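CheC, inhibitor of MCP methylation / FliN fusion protein (Thermotoga maritima, PDB 4HYN) probably dephosphorylates the response regulator CheY-P at the flagellar rotor, as a member of the CheC phosphatase family. Local coordinates at residues Glu7-Ile12 / Pro40-Glu45. Sequence-based numbering, arbitrary orientation.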
loop_
_atom_site.group_PDB
_atom_site.type_symbol
_atom_site.label_atom_id
_atom_site.label_comp_id
_atom_site.label_asym_id
_atom_site.label_seq_id
_atom_site.Cartn_x
_atom_site.Cartn_y
_atom_site.Cartn_z
ATOM N N GLU A 7 17.064 -6.706 -9.017
ATOM C CA GLU A 7 17.314 -5.264 -8.927
ATOM C C GLU A 7 16.010 -4.491 -8.800
ATOM O O GLU A 7 15.907 -3.565 -7.991
ATOM C CB GLU A 7 18.065 -4.762 -10.155
ATOM C CG GLU A 7 19.513 -5.202 -10.232
ATOM C CD GLU A 7 20.094 -5.029 -11.630
ATOM O OE1 GLU A 7 21.034 -4.215 -11.787
ATOM O OE2 GLU A 7 19.612 -5.711 -12.571
ATOM N N GLU A 8 15.019 -4.865 -9.609
ATOM C CA GLU A 8 13.716 -4.203 -9.579
ATOM C C GLU A 8 13.009 -4.445 -8.251
ATOM O O GLU A 8 12.368 -3.543 -7.715
ATOM C CB GLU A 8 12.851 -4.658 -10.752
ATOM C CG GLU A 8 13.313 -4.113 -12.096
ATOM C CD GLU A 8 12.602 -4.761 -13.264
ATOM O OE1 GLU A 8 11.908 -4.051 -14.026
ATOM O OE2 GLU A 8 12.743 -5.990 -13.423
ATOM N N LYS A 9 13.149 -5.655 -7.712
ATOM C CA LYS A 9 12.555 -5.988 -6.425
ATOM C C LYS A 9 13.274 -5.217 -5.322
ATOM O O LYS A 9 12.648 -4.811 -4.351
ATOM C CB LYS A 9 12.661 -7.487 -6.135
ATOM C CG LYS A 9 11.740 -8.375 -6.949
ATOM C CD LYS A 9 11.692 -9.764 -6.325
ATOM C CE LYS A 9 10.828 -10.702 -7.119
ATOM N NZ LYS A 9 11.386 -10.872 -8.486
ATOM N N ASP A 10 14.592 -5.055 -5.450
ATOM C CA ASP A 10 15.367 -4.303 -4.456
ATOM C C ASP A 10 14.961 -2.823 -4.460
ATOM O O ASP A 10 14.932 -2.180 -3.412
ATOM C CB ASP A 10 16.876 -4.436 -4.700
ATOM C CG ASP A 10 17.466 -5.715 -4.100
ATOM O OD1 ASP A 10 17.229 -5.984 -2.898
ATOM O OD2 ASP A 10 18.188 -6.441 -4.826
HETATM N N MSE A 11 14.654 -2.291 -5.638
HETATM C CA MSE A 11 14.223 -0.905 -5.740
HETATM C C MSE A 11 12.885 -0.742 -5.017
HETATM O O MSE A 11 12.682 0.239 -4.297
HETATM C CB MSE A 11 14.060 -0.477 -7.198
HETATM C CG MSE A 11 13.351 0.858 -7.342
HETATM SE SE MSE A 11 12.612 1.166 -9.094
HETATM C CE MSE A 11 11.084 -0.015 -8.988
ATOM N N ILE A 12 11.985 -1.707 -5.225
ATOM C CA ILE A 12 10.665 -1.711 -4.600
ATOM C C ILE A 12 10.804 -1.567 -3.088
ATOM O O ILE A 12 10.080 -0.791 -2.459
ATOM C CB ILE A 12 9.904 -3.040 -4.870
ATOM C CG1 ILE A 12 9.487 -3.150 -6.337
ATOM C CG2 ILE A 12 8.694 -3.153 -3.962
ATOM C CD1 ILE A 12 8.679 -1.975 -6.832
ATOM N N PRO A 40 9.723 -6.218 4.668
ATOM C CA PRO A 40 10.354 -7.545 4.704
ATOM C C PRO A 40 10.223 -8.375 3.431
ATOM O O PRO A 40 11.126 -9.127 3.082
ATOM C CB PRO A 40 9.631 -8.246 5.863
ATOM C CG PRO A 40 9.038 -7.103 6.674
ATOM C CD PRO A 40 8.591 -6.155 5.606
ATOM N N THR A 41 9.123 -8.202 2.713
ATOM C CA THR A 41 8.885 -9.012 1.531
ATOM C C THR A 41 8.451 -8.281 0.261
ATOM O O THR A 41 7.819 -7.230 0.320
ATOM C CB THR A 41 7.845 -10.110 1.896
ATOM O OG1 THR A 41 8.466 -11.082 2.747
ATOM C CG2 THR A 41 7.296 -10.795 0.677
ATOM N N VAL A 42 8.886 -8.824 -0.879
ATOM C CA VAL A 42 8.538 -8.335 -2.215
ATOM C C VAL A 42 8.391 -9.613 -3.043
ATOM O O VAL A 42 9.360 -10.331 -3.292
ATOM C CB VAL A 42 9.619 -7.418 -2.845
ATOM C CG1 VAL A 42 9.145 -6.933 -4.215
ATOM C CG2 VAL A 42 9.892 -6.223 -1.949
ATOM N N ARG A 43 7.164 -9.897 -3.449
ATOM C CA ARG A 43 6.855 -11.112 -4.189
ATOM C C ARG A 43 6.234 -10.867 -5.564
ATOM O O ARG A 43 5.361 -10.021 -5.710
ATOM C CB ARG A 43 5.914 -11.956 -3.317
ATOM C CG ARG A 43 5.254 -13.166 -3.965
ATOM C CD ARG A 43 4.266 -13.779 -2.967
ATOM N NE ARG A 43 3.619 -14.994 -3.451
ATOM C CZ ARG A 43 4.128 -16.221 -3.337
ATOM N NH1 ARG A 43 5.306 -16.413 -2.752
ATOM N NH2 ARG A 43 3.437 -17.266 -3.779
ATOM N N GLU A 44 6.727 -11.575 -6.575
ATOM C CA GLU A 44 6.170 -11.447 -7.910
ATOM C C GLU A 44 5.069 -12.490 -8.006
ATOM O O GLU A 44 5.248 -13.631 -7.582
ATOM C CB GLU A 44 7.217 -11.683 -8.994
ATOM C CG GLU A 44 6.667 -11.400 -10.389
ATOM C CD GLU A 44 7.719 -11.412 -11.474
ATOM O OE1 GLU A 44 8.925 -11.555 -11.165
ATOM O OE2 GLU A 44 7.333 -11.277 -12.648
ATOM N N GLU A 45 3.941 -12.105 -8.590
ATOM C CA GLU A 45 2.798 -12.998 -8.670
ATOM C C GLU A 45 1.978 -12.788 -9.938
ATOM O O GLU A 45 1.863 -11.668 -10.427
ATOM C CB GLU A 45 1.902 -12.714 -7.456
ATOM C CG GLU A 45 0.857 -13.756 -7.142
ATOM C CD GLU A 45 1.431 -14.934 -6.385
ATOM O OE1 GLU A 45 1.529 -14.842 -5.145
ATOM O OE2 GLU A 45 1.787 -15.947 -7.024
HETATM O O HOH W 1 10.093 -13.091 -9.204
#
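Lys9 of helix 6-30 meets Val42 and Glu44 of strand 35-46, an outermost strand of the antiparallel sheet in this CheC-like alpha/beta fold, and Ile12, one turn on, meets Val42. The pairing illustrates how a lysine can serve a helix-to-sheet interface twice, with its methylenes as apolar surface and its ammonium as a polar end. Followed outward, Lys9 begins with CB and CG each 4.0 Å from Val42 CG1. CD then passes the backbone, 3.9 Å from Val42 O, and CE comes within 4.2 Å of Glu44 CB. The chain is extended as far as CE and turns only at its last torsion (chi4 62°), which brings NZ round to the carboxylate of Glu44, the two side chains crossing at about a right angle.

Ile12 sets CG2 against both methyls of Val42, 3.8 Å from CG1, while the end of its CG1 branch leads away from the strand; the Ile12 side chain also touches Val165 of strand 161-171 and Val188 of helix 185-200. Val42 CG1 therefore touches both Lys9 and Ile12.

Glu44 is a buried residue whose carboxylate has its main partners outside the two segments: OE2 accepts the backbone N-H of Val3 and OE1 that of Leu4, which joins the strand to the residues just before the helix. Asp161, close to OE2, would probably disfavour the charged form, whereas the two N-H donors and Lys9 would favour it. Direct ion pairing is long, NZ to OE1 being 3.7 Å; a water closes the gap, accepting from Lys9 NZ at 2.7 Å and donating to Glu44 OE1 at 2.8 Å.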